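Local structure of catalase (Exiguobacterium oxidotolerans, 2J2M) at residues E40-A43 and H44-E48; W203-A206 and H207-V211; N305-E309 and T310-G314; Q436-L439 and L440-V444. The protein catalyses the breakdown of hydrogen peroxide to water and oxygen, using a haem group bound in each subunit of a tetramer. All blocks are in the same frame, centred on the assembly; numbering follows the deposited sequence.

Contact 1 of 4, residues E40-A43 and H44-E48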
loop_
_atom_site.group_PDB
_atom_site.type_symbol
_atom_site.label_atom_id
_atom_site.label_comp_id
_atom_site.label_asym_id
_atom_site.label_seq_id
_atom_site.Cartn_x
_atom_site.Cartn_y
_atom_site.Cartn_z
ATOM N N GLU A 40 -9.452 14.802 9.697
ATOM C CA GLU A 40 -10.166 13.778 8.930
ATOM C C GLU A 40 -10.357 14.215 7.490
ATOM O O GLU A 40 -10.171 13.424 6.580
ATOM C CB GLU A 40 -11.524 13.449 9.545
ATOM C CG GLU A 40 -12.250 12.363 8.752
ATOM C CD GLU A 40 -13.717 12.259 9.079
ATOM O OE1 GLU A 40 -14.529 12.955 8.451
ATOM O OE2 GLU A 40 -14.057 11.447 9.945
ATOM N N LYS A 41 -10.735 15.471 7.302
ATOM C CA LYS A 41 -10.998 16.050 5.981
ATOM C C LYS A 41 -9.710 16.173 5.155
ATOM O O LYS A 41 -9.662 15.713 4.007
ATOM C CB LYS A 41 -11.667 17.413 6.136
ATOM C CG LYS A 41 -12.350 17.965 4.911
ATOM C CD LYS A 41 -13.059 19.323 5.225
ATOM C CE LYS A 41 -13.484 20.042 3.940
ATOM N NZ LYS A 41 -14.126 21.384 4.211
ATOM N N ILE A 42 -8.678 16.788 5.739
ATOM C CA ILE A 42 -7.375 16.910 5.095
ATOM C C ILE A 42 -6.699 15.545 4.880
ATOM O O ILE A 42 -6.132 15.297 3.801
ATOM C CB ILE A 42 -6.406 17.841 5.886
ATOM C CG1 ILE A 42 -6.983 19.256 6.007
ATOM C CG2 ILE A 42 -4.972 17.812 5.264
ATOM C CD1 ILE A 42 -7.260 19.963 4.670
ATOM N N ALA A 43 -6.748 14.671 5.888
ATOM C CA ALA A 43 -6.138 13.340 5.752
ATOM C C ALA A 43 -6.758 12.516 4.625
ATOM O O ALA A 43 -6.032 11.807 3.917
ATOM C CB ALA A 43 -6.160 12.589 7.049
ATOM N N HIS A 44 -8.072 12.622 4.405
ATOM C CA HIS A 44 -8.667 11.875 3.285
ATOM C C HIS A 44 -8.282 12.497 1.935
ATOM O O HIS A 44 -7.945 11.793 0.983
ATOM C CB HIS A 44 -10.190 11.726 3.419
ATOM C CG HIS A 44 -10.771 10.719 2.471
ATOM N ND1 HIS A 44 -11.227 11.057 1.214
ATOM C CD2 HIS A 44 -10.915 9.374 2.571
ATOM C CE1 HIS A 44 -11.648 9.967 0.594
ATOM N NE2 HIS A 44 -11.469 8.933 1.391
ATOM N N PHE A 45 -8.340 13.828 1.869
ATOM C CA PHE A 45 -7.875 14.593 0.705
ATOM C C PHE A 45 -6.482 14.158 0.296
ATOM O O PHE A 45 -6.240 13.905 -0.887
ATOM C CB PHE A 45 -7.905 16.094 1.008
ATOM C CG PHE A 45 -7.336 16.953 -0.088
ATOM C CD1 PHE A 45 -8.094 17.257 -1.217
ATOM C CD2 PHE A 45 -6.051 17.480 0.020
ATOM C CE1 PHE A 45 -7.572 18.051 -2.237
ATOM C CE2 PHE A 45 -5.520 18.286 -0.975
ATOM C CZ PHE A 45 -6.284 18.573 -2.119
ATOM N N ASP A 46 -5.583 14.053 1.290
ATOM C CA ASP A 46 -4.177 13.621 1.112
ATOM C C ASP A 46 -4.037 12.232 0.498
ATOM O O ASP A 46 -2.979 11.890 -0.037
ATOM C CB ASP A 46 -3.422 13.645 2.457
ATOM C CG ASP A 46 -3.210 15.073 3.003
ATOM O OD1 ASP A 46 -2.801 15.202 4.187
ATOM O OD2 ASP A 46 -3.460 16.062 2.267
ATOM N N ARG A 47 -5.117 11.458 0.564
ATOM C CA ARG A 47 -5.113 10.043 0.184
ATOM C C ARG A 47 -6.002 9.718 -1.027
ATOM O O ARG A 47 -6.240 8.542 -1.322
ATOM C CB ARG A 47 -5.536 9.201 1.383
ATOM C CG ARG A 47 -4.363 8.916 2.305
ATOM C CD ARG A 47 -4.731 8.335 3.706
ATOM N NE ARG A 47 -3.507 8.313 4.518
ATOM C CZ ARG A 47 -2.929 9.386 5.061
ATOM N NH1 ARG A 47 -3.485 10.599 4.961
ATOM N NH2 ARG A 47 -1.803 9.244 5.744
ATOM N N GLU A 48 -6.470 10.757 -1.732
ATOM C CA GLU A 48 -7.420 10.593 -2.812
ATOM C C GLU A 48 -6.868 9.824 -3.976
ATOM O O GLU A 48 -7.611 9.075 -4.600
ATOM C CB GLU A 48 -7.893 11.950 -3.320
ATOM C CG GLU A 48 -8.862 12.656 -2.381
ATOM C CD GLU A 48 -9.461 13.914 -2.965
ATOM O OE1 GLU A 48 -9.253 14.232 -4.178
ATOM O OE2 GLU A 48 -10.157 14.594 -2.181
#

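Contact 2 of 4, residues W203-A206 and H207-V211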
loop_
_atom_site.group_PDB
_atom_site.type_symbol
_atom_site.label_atom_id
_atom_site.label_comp_id
_atom_site.label_asym_id
_atom_site.label_seq_id
_atom_site.Cartn_x
_atom_site.Cartn_y
_atom_site.Cartn_z
ATOM N N TRP A 203 -12.567 -20.527 -29.250
ATOM C CA TRP A 203 -13.946 -20.750 -28.868
ATOM C C TRP A 203 -14.195 -22.242 -29.022
ATOM O O TRP A 203 -13.810 -22.852 -30.040
ATOM C CB TRP A 203 -14.868 -19.956 -29.769
ATOM C CG TRP A 203 -14.989 -18.480 -29.437
ATOM C CD1 TRP A 203 -14.255 -17.762 -28.523
ATOM C CD2 TRP A 203 -15.891 -17.545 -30.048
ATOM N NE1 TRP A 203 -14.656 -16.452 -28.517
ATOM C CE2 TRP A 203 -15.660 -16.287 -29.438
ATOM C CE3 TRP A 203 -16.896 -17.656 -31.026
ATOM C CZ2 TRP A 203 -16.401 -15.136 -29.783
ATOM C CZ3 TRP A 203 -17.605 -16.517 -31.383
ATOM C CH2 TRP A 203 -17.354 -15.270 -30.767
ATOM N N VAL A 204 -14.797 -22.827 -27.990
ATOM C CA VAL A 204 -15.100 -24.243 -27.919
ATOM C C VAL A 204 -16.622 -24.351 -27.844
ATOM O O VAL A 204 -17.247 -23.625 -27.053
ATOM C CB VAL A 204 -14.506 -24.851 -26.633
ATOM C CG1 VAL A 204 -14.729 -26.356 -26.580
ATOM C CG2 VAL A 204 -13.009 -24.514 -26.499
ATOM N N ASN A 205 -17.224 -25.226 -28.665
ATOM C CA ASN A 205 -18.682 -25.456 -28.587
ATOM C C ASN A 205 -19.061 -26.569 -27.625
ATOM O O ASN A 205 -18.189 -27.139 -26.930
ATOM C CB ASN A 205 -19.367 -25.620 -29.972
ATOM C CG ASN A 205 -18.879 -26.843 -30.742
ATOM O OD1 ASN A 205 -18.473 -27.854 -30.162
ATOM N ND2 ASN A 205 -18.901 -26.738 -32.056
ATOM N N ALA A 206 -20.369 -26.858 -27.586
ATOM C CA ALA A 206 -20.958 -27.768 -26.606
ATOM C C ALA A 206 -20.432 -29.186 -26.759
ATOM O O ALA A 206 -20.468 -29.975 -25.812
ATOM C CB ALA A 206 -22.460 -27.756 -26.712
ATOM N N HIS A 207 -19.930 -29.504 -27.948
ATOM C CA HIS A 207 -19.325 -30.808 -28.180
ATOM C C HIS A 207 -17.801 -30.829 -28.045
ATOM O O HIS A 207 -17.172 -31.879 -28.194
ATOM C CB HIS A 207 -19.817 -31.419 -29.496
ATOM C CG HIS A 207 -20.869 -32.461 -29.290
ATOM N ND1 HIS A 207 -22.204 -32.150 -29.113
ATOM C CD2 HIS A 207 -20.776 -33.812 -29.175
ATOM C CE1 HIS A 207 -22.892 -33.266 -28.917
ATOM N NE2 HIS A 207 -22.049 -34.288 -28.945
ATOM N N GLY A 208 -17.206 -29.686 -27.733
ATOM C CA GLY A 208 -15.767 -29.645 -27.507
ATOM C C GLY A 208 -14.917 -29.475 -28.755
ATOM O O GLY A 208 -13.716 -29.711 -28.719
ATOM N N ASN A 209 -15.540 -29.068 -29.861
ATOM C CA ASN A 209 -14.791 -28.614 -31.023
ATOM C C ASN A 209 -14.268 -27.204 -30.808
ATOM O O ASN A 209 -15.045 -26.273 -30.525
ATOM C CB ASN A 209 -15.655 -28.613 -32.291
ATOM C CG ASN A 209 -14.829 -28.386 -33.544
ATOM O OD1 ASN A 209 -13.833 -29.077 -33.765
ATOM N ND2 ASN A 209 -15.219 -27.405 -34.355
ATOM N N THR A 210 -12.964 -27.028 -30.974
ATOM C CA THR A 210 -12.405 -25.673 -30.835
ATOM C C THR A 210 -12.014 -25.043 -32.161
ATOM O O THR A 210 -11.460 -25.707 -33.007
ATOM C CB THR A 210 -11.334 -25.535 -29.673
ATOM O OG1 THR A 210 -10.308 -24.603 -30.025
ATOM C CG2 THR A 210 -10.717 -26.861 -29.310
ATOM N N VAL A 211 -12.383 -23.777 -32.356
ATOM C CA VAL A 211 -11.867 -22.985 -33.483
ATOM C C VAL A 211 -11.062 -21.782 -32.960
ATOM O O VAL A 211 -11.304 -21.311 -31.840
ATOM C CB VAL A 211 -13.017 -22.483 -34.436
ATOM C CG1 VAL A 211 -13.686 -23.655 -35.176
ATOM C CG2 VAL A 211 -14.082 -21.678 -33.649
#

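Contact 3 of 4, residues N305-E309 and T310-G314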
loop_
_atom_site.group_PDB
_atom_site.type_symbol
_atom_site.label_atom_id
_atom_site.label_comp_id
_atom_site.label_asym_id
_atom_site.label_seq_id
_atom_site.Cartn_x
_atom_site.Cartn_y
_atom_site.Cartn_z
ATOM N N ASN A 305 -19.782 8.605 -11.840
ATOM C CA ASN A 305 -18.565 9.071 -11.203
ATOM C C ASN A 305 -17.346 8.448 -11.881
ATOM O O ASN A 305 -17.230 7.205 -12.000
ATOM C CB ASN A 305 -18.593 8.706 -9.710
ATOM C CG ASN A 305 -17.355 9.129 -8.987
ATOM O OD1 ASN A 305 -16.482 8.312 -8.696
ATOM N ND2 ASN A 305 -17.258 10.417 -8.688
ATOM N N TYR A 306 -16.434 9.307 -12.319
ATOM C CA TYR A 306 -15.318 8.855 -13.153
ATOM C C TYR A 306 -14.353 7.968 -12.351
ATOM O O TYR A 306 -14.010 6.873 -12.772
ATOM C CB TYR A 306 -14.597 10.063 -13.784
ATOM C CG TYR A 306 -13.464 9.693 -14.734
ATOM C CD1 TYR A 306 -13.645 9.745 -16.135
ATOM C CD2 TYR A 306 -12.203 9.310 -14.240
ATOM C CE1 TYR A 306 -12.613 9.435 -17.006
ATOM C CE2 TYR A 306 -11.169 8.992 -15.106
ATOM C CZ TYR A 306 -11.376 9.065 -16.483
ATOM O OH TYR A 306 -10.344 8.727 -17.321
ATOM N N PHE A 307 -13.944 8.456 -11.184
ATOM C CA PHE A 307 -13.010 7.734 -10.373
ATOM C C PHE A 307 -13.473 6.313 -10.055
ATOM O O PHE A 307 -12.699 5.358 -10.247
ATOM C CB PHE A 307 -12.677 8.472 -9.098
ATOM C CG PHE A 307 -11.658 7.764 -8.277
ATOM C CD1 PHE A 307 -12.032 7.041 -7.148
ATOM C CD2 PHE A 307 -10.318 7.753 -8.681
ATOM C CE1 PHE A 307 -11.063 6.343 -6.399
ATOM C CE2 PHE A 307 -9.356 7.081 -7.958
ATOM C CZ PHE A 307 -9.719 6.361 -6.801
ATOM N N ALA A 308 -14.716 6.190 -9.574
ATOM C CA ALA A 308 -15.276 4.917 -9.125
ATOM C C ALA A 308 -15.625 3.991 -10.270
ATOM O O ALA A 308 -15.798 2.785 -10.065
ATOM C CB ALA A 308 -16.527 5.126 -8.228
ATOM N N GLU A 309 -15.748 4.531 -11.469
ATOM C CA GLU A 309 -16.146 3.689 -12.579
ATOM C C GLU A 309 -15.009 3.577 -13.570
ATOM O O GLU A 309 -14.385 2.532 -13.649
ATOM C CB GLU A 309 -17.472 4.171 -13.229
ATOM C CG GLU A 309 -18.725 4.136 -12.288
ATOM C CD GLU A 309 -19.948 4.796 -12.920
ATOM O OE1 GLU A 309 -20.360 4.355 -14.007
ATOM O OE2 GLU A 309 -20.489 5.759 -12.345
ATOM N N THR A 310 -14.705 4.654 -14.294
ATOM C CA THR A 310 -13.662 4.624 -15.313
ATOM C C THR A 310 -12.262 4.360 -14.717
ATOM O O THR A 310 -11.485 3.538 -15.256
ATOM C CB THR A 310 -13.685 5.903 -16.180
ATOM O OG1 THR A 310 -15.035 6.172 -16.589
ATOM C CG2 THR A 310 -12.820 5.754 -17.436
ATOM N N GLU A 311 -11.939 5.016 -13.605
ATOM C CA GLU A 311 -10.578 4.885 -13.101
ATOM C C GLU A 311 -10.384 3.541 -12.404
ATOM O O GLU A 311 -9.323 2.946 -12.509
ATOM C CB GLU A 311 -10.147 6.067 -12.209
ATOM C CG GLU A 311 -8.644 6.049 -11.808
ATOM C CD GLU A 311 -7.730 6.171 -13.041
ATOM O OE1 GLU A 311 -8.141 6.884 -13.973
ATOM O OE2 GLU A 311 -6.639 5.546 -13.106
ATOM N N SER A 312 -11.433 3.051 -11.751
ATOM C CA SER A 312 -11.349 1.863 -10.900
ATOM C C SER A 312 -11.620 0.511 -11.598
ATOM O O SER A 312 -11.288 -0.547 -11.038
ATOM C CB SER A 312 -12.235 2.029 -9.656
ATOM O OG SER A 312 -11.637 2.898 -8.694
ATOM N N VAL A 313 -12.225 0.522 -12.788
ATOM C CA VAL A 313 -12.369 -0.709 -13.544
ATOM C C VAL A 313 -11.018 -1.345 -13.880
ATOM O O VAL A 313 -10.038 -0.651 -14.163
ATOM C CB VAL A 313 -13.235 -0.529 -14.853
ATOM C CG1 VAL A 313 -12.513 0.310 -15.937
ATOM C CG2 VAL A 313 -13.710 -1.899 -15.402
ATOM N N GLY A 314 -10.980 -2.668 -13.837
ATOM C CA GLY A 314 -9.888 -3.419 -14.416
ATOM C C GLY A 314 -10.388 -4.446 -15.408
ATOM O O GLY A 314 -11.393 -5.113 -15.157
HETATM O O HOH W 1 -9.222 6.428 -16.517
#

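Contact 4 of 4, residues Q436-L439 and L440-V444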
loop_
_atom_site.group_PDB
_atom_site.type_symbol
_atom_site.label_atom_id
_atom_site.label_comp_id
_atom_site.label_asym_id
_atom_site.label_seq_id
_atom_site.Cartn_x
_atom_site.Cartn_y
_atom_site.Cartn_z
ATOM N N GLN A 436 -1.104 6.029 -48.430
ATOM C CA GLN A 436 0.325 5.857 -48.680
ATOM C C GLN A 436 1.097 7.166 -48.578
ATOM O O GLN A 436 2.252 7.173 -48.154
ATOM C CB GLN A 436 0.572 5.228 -50.043
ATOM C CG GLN A 436 0.135 3.796 -50.144
ATOM C CD GLN A 436 0.510 3.169 -51.477
ATOM O OE1 GLN A 436 0.705 3.864 -52.478
ATOM N NE2 GLN A 436 0.612 1.851 -51.494
ATOM N N MET A 437 0.456 8.267 -48.969
ATOM C CA MET A 437 1.080 9.583 -48.884
ATOM C C MET A 437 1.079 10.122 -47.442
ATOM O O MET A 437 2.070 10.712 -47.003
ATOM C CB MET A 437 0.447 10.570 -49.881
ATOM C CG MET A 437 1.172 11.933 -49.995
ATOM S SD MET A 437 2.991 11.843 -50.240
ATOM C CE MET A 437 3.123 12.098 -52.024
ATOM N N ALA A 438 -0.015 9.894 -46.711
ATOM C CA ALA A 438 -0.079 10.204 -45.275
ATOM C C ALA A 438 1.000 9.445 -44.513
ATOM O O ALA A 438 1.684 10.023 -43.666
ATOM C CB ALA A 438 -1.465 9.886 -44.694
ATOM N N LEU A 439 1.151 8.157 -44.827
ATOM C CA LEU A 439 2.138 7.303 -44.158
ATOM C C LEU A 439 3.557 7.819 -44.371
ATOM O O LEU A 439 4.348 7.867 -43.430
ATOM C CB LEU A 439 2.021 5.853 -44.621
ATOM C CG LEU A 439 3.108 4.878 -44.137
ATOM C CD1 LEU A 439 2.938 4.544 -42.652
ATOM C CD2 LEU A 439 3.156 3.603 -44.969
ATOM N N LEU A 440 3.868 8.196 -45.613
ATOM C CA LEU A 440 5.187 8.728 -45.961
ATOM C C LEU A 440 5.469 10.034 -45.222
ATOM O O LEU A 440 6.521 10.179 -44.623
ATOM C CB LEU A 440 5.348 8.885 -47.493
ATOM C CG LEU A 440 6.675 9.422 -48.066
ATOM C CD1 LEU A 440 7.898 8.569 -47.653
ATOM C CD2 LEU A 440 6.598 9.570 -49.599
ATOM N N ASN A 441 4.525 10.966 -45.224
ATOM C CA ASN A 441 4.737 12.239 -44.531
ATOM C C ASN A 441 4.886 12.090 -43.006
ATOM O O ASN A 441 5.709 12.775 -42.402
ATOM C CB ASN A 441 3.700 13.312 -44.955
ATOM C CG ASN A 441 3.920 13.801 -46.417
ATOM O OD1 ASN A 441 4.522 14.865 -46.652
ATOM N ND2 ASN A 441 3.486 12.996 -47.399
ATOM N N ASN A 442 4.129 11.175 -42.397
ATOM C CA ASN A 442 4.245 10.917 -40.949
ATOM C C ASN A 442 5.559 10.221 -40.553
ATOM O O ASN A 442 6.205 10.609 -39.586
ATOM C CB ASN A 442 3.040 10.108 -40.429
ATOM C CG ASN A 442 1.715 10.830 -40.613
ATOM O OD1 ASN A 442 1.646 12.054 -40.549
ATOM N ND2 ASN A 442 0.649 10.062 -40.839
ATOM N N LEU A 443 5.944 9.201 -41.321
ATOM C CA LEU A 443 7.237 8.521 -41.142
ATOM C C LEU A 443 8.425 9.463 -41.298
ATOM O O LEU A 443 9.365 9.447 -40.491
ATOM C CB LEU A 443 7.400 7.352 -42.122
ATOM C CG LEU A 443 6.645 6.074 -41.785
ATOM C CD1 LEU A 443 6.807 5.079 -42.937
ATOM C CD2 LEU A 443 7.146 5.484 -40.465
ATOM N N VAL A 444 8.379 10.272 -42.340
ATOM C CA VAL A 444 9.449 11.214 -42.586
ATOM C C VAL A 444 9.553 12.196 -41.409
ATOM O O VAL A 444 10.617 12.289 -40.781
ATOM C CB VAL A 444 9.317 11.893 -44.008
ATOM C CG1 VAL A 444 10.245 13.073 -44.130
ATOM C CG2 VAL A 444 9.618 10.863 -45.105
#

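Contact 1 of 4, residues E40-A43 and H44-E48
Arg47 reaches back one helical turn to the carbonyl of Ala43, and its guanidinium meets that oxygen edge-on. NH1 donates to Ala43 O over 3.0 Å with the acceptor only 5° out of the guanidinium plane, while on the carbonyl side the donor is tilted from the plane. With CG beside the backbone N (chi1 -84°) and the chain extended from CG to NE, the methylenes run past the same oxygen. Asp46 crosses Ile42 at a slant: its OD1 lies 3.6 Å from Ile42 CG2, and its backbone N donates to Ile42 O at 2.9 Å. These contacts belong to the last turns of helix 36-45, where Phe45 N still bonds to Lys41 O (3.1 Å, 168° at the hydrogen) before a type I turn from Phe45 to Glu48 redirects the chain. This N-terminal helix is buried among other subunits of the tetramer. Arg47 also forms a salt bridge with Asp341 of the second subunit. Asp46 OD2 bonds to Ser338 OG of that subunit, and the aspartate side chain also touches a bound haem. His44 carries its ring out to the third subunit, where NE2 bonds to Asn350 OD1.

Contact 2 of 4, residues W203-A206 and H207-V211
His207, still within the turn, gives its backbone N-H to the side chain of Asn205, at 3.1 Å from N to OD1, an Asx turn. Gly208 follows, its N bonded to Asn205 O at 2.8 Å, which closes the type I turn; its positive phi of 86° would press a CB against the preceding carbonyl oxygen, and Val204 CG1 rests 3.6 Å from its CA. Asn209 N is the second donor to Asn205 OD1, at 3.2 Å, the two N-H groups approaching from opposite faces of the amide plane, and Asn209 O accepts from Asn205 N at 3.1 Å. Asn205 CG stands between its backbone N and carbonyl carbon (chi1 63°), which turns the amide inward over the loop, and ND2 is held by Lys74 O. Replaced by alanine, this position would probably leave the N-H groups of His207 and Asn209 without their shared acceptor and Lys74 O without its donor. Thr210 sets CB 3.7 Å from Val204 CG2 in a non-hydrogen-bonded pair. Val211 forms the hydrogen-bonded pair with Trp203: N donates to Trp203 O at 2.9 Å and O accepts from Trp203 N at 3.0 Å. This is a 3:5 hairpin, a type I turn with a G1 bulge at Gly208, joining strands 201-204 and 210-219.

Contact 3 of 4, residues N305-E309 and T310-G314
Thr310 sits squarely over the Tyr306 ring. Its CB is 3.7 Å from the ring centroid and only 9° off the normal, a CH-pi contact, and CG2 extends the cover toward CE1 and CZ. With CG opposite the backbone N (chi1 -177°), the tyrosine ring leans forward over the next turn, where Thr310 CB meets its face. At the edge of the same ring lies Glu311 OE1, 3.9 Å from CE2. A water ties the two groups together, donating to Tyr306 OH at 2.7 Å and to Glu311 OE1 at 2.8 Å. Glu311 CG packs 3.9 Å from Phe307 CD2, the carboxylate plane inclined by 19° to that ring.

The backbone beneath includes a wider, pi-type turn, in which Glu311 N donates to Tyr306 O at 2.9 Å. The same oxygen accepts from Glu309 N on its opposite face. Asn305 OD1 caps the helix start by accepting from Ala308 N at 2.9 Å, and Glu309 OE2 reaches back to Asn305 N. Short helix 307-311 follows strand 292-302; beyond it the Val313 side chain lies about 5 Å from a bound haem, and Phe307 packs on Asp369 of the third subunit. Arg53 forms a salt bridge with Glu311 OE2, Gly59 O bonds to Tyr306 OH, and His63 NE2 is hydrogen-bonded to Glu309 OE1. With one oxygen facing Arg53 and the other served by the water, the Glu311 carboxylate is probably ionised and restricted in rotation.

Contact 4 of 4, residues Q436-L439 and L440-V444
Asn441 folds its side chain back onto Met437. With CG beside the backbone N (chi1 -70°), ND2 reaches Met437 O at 2.7 Å in a nearly straight bond, 172° at the hydrogen, the acceptor lying only 3° out of the amide plane. Asn441 N donates to the same oxygen at 3.0 Å, and the two donors arrive from opposite faces of the carbonyl plane. Met437 bends at chi2 and again at chi3, which curls SD round to within 3.1 Å of Asn441 ND2 and 4.3 Å of Leu440 CD2.

On another flank of the helix, Leu439 and Leu443 lie side by side and point the same way. Leu439 CG is opposite its backbone N while Leu443 CG lies beside its own, which brings Leu439 CG and Leu443 CD1 to 3.9 Å. Both lean on Phe181, while Leu440 and Leu443 also meet helix 468-477. Asn442 keeps CB 3.5 Å from Ala438 O, and its ND2 bonds to Phe181 O and Asp183 OD1. A leucine in its place would probably leave both of those oxygens without this donor and weaken the tie between the helix and the loop.

Helix 433-447 lies in the C-terminal catalase-related region, and its regular bonding is represented by Leu443 N to Leu439 O at 3.0 Å. The chemistry is divided by flank: a polar amide supplements the backbone bonding beside the exposed methionine, whereas leucines and an anchored asparagine join the helix to its neighbours.

Along the chain the contacts follow one another in series, from the N-terminal helix 36-45 through the hairpin of strands 201-204 and 210-219 and the short helix 307-311 to helix 433-447. Contacts 1 and 3 are neighbours, their centres 19 Å apart, and they touch where Glu48 O packs 4.1 Å from Phe307 CZ; both also meet the third subunit, which places them in the tetramer interface. Contact 2 lies on the other side of the chain's centre from contact 1, about 52 Å between centres. Contact 4, in the C-terminal catalase-related region, is about 37 Å from contact 3, centre to centre, across the chain's centre. Assembly contacts thus gather at 1 and 3, whereas no other subunit touches 2 or 4.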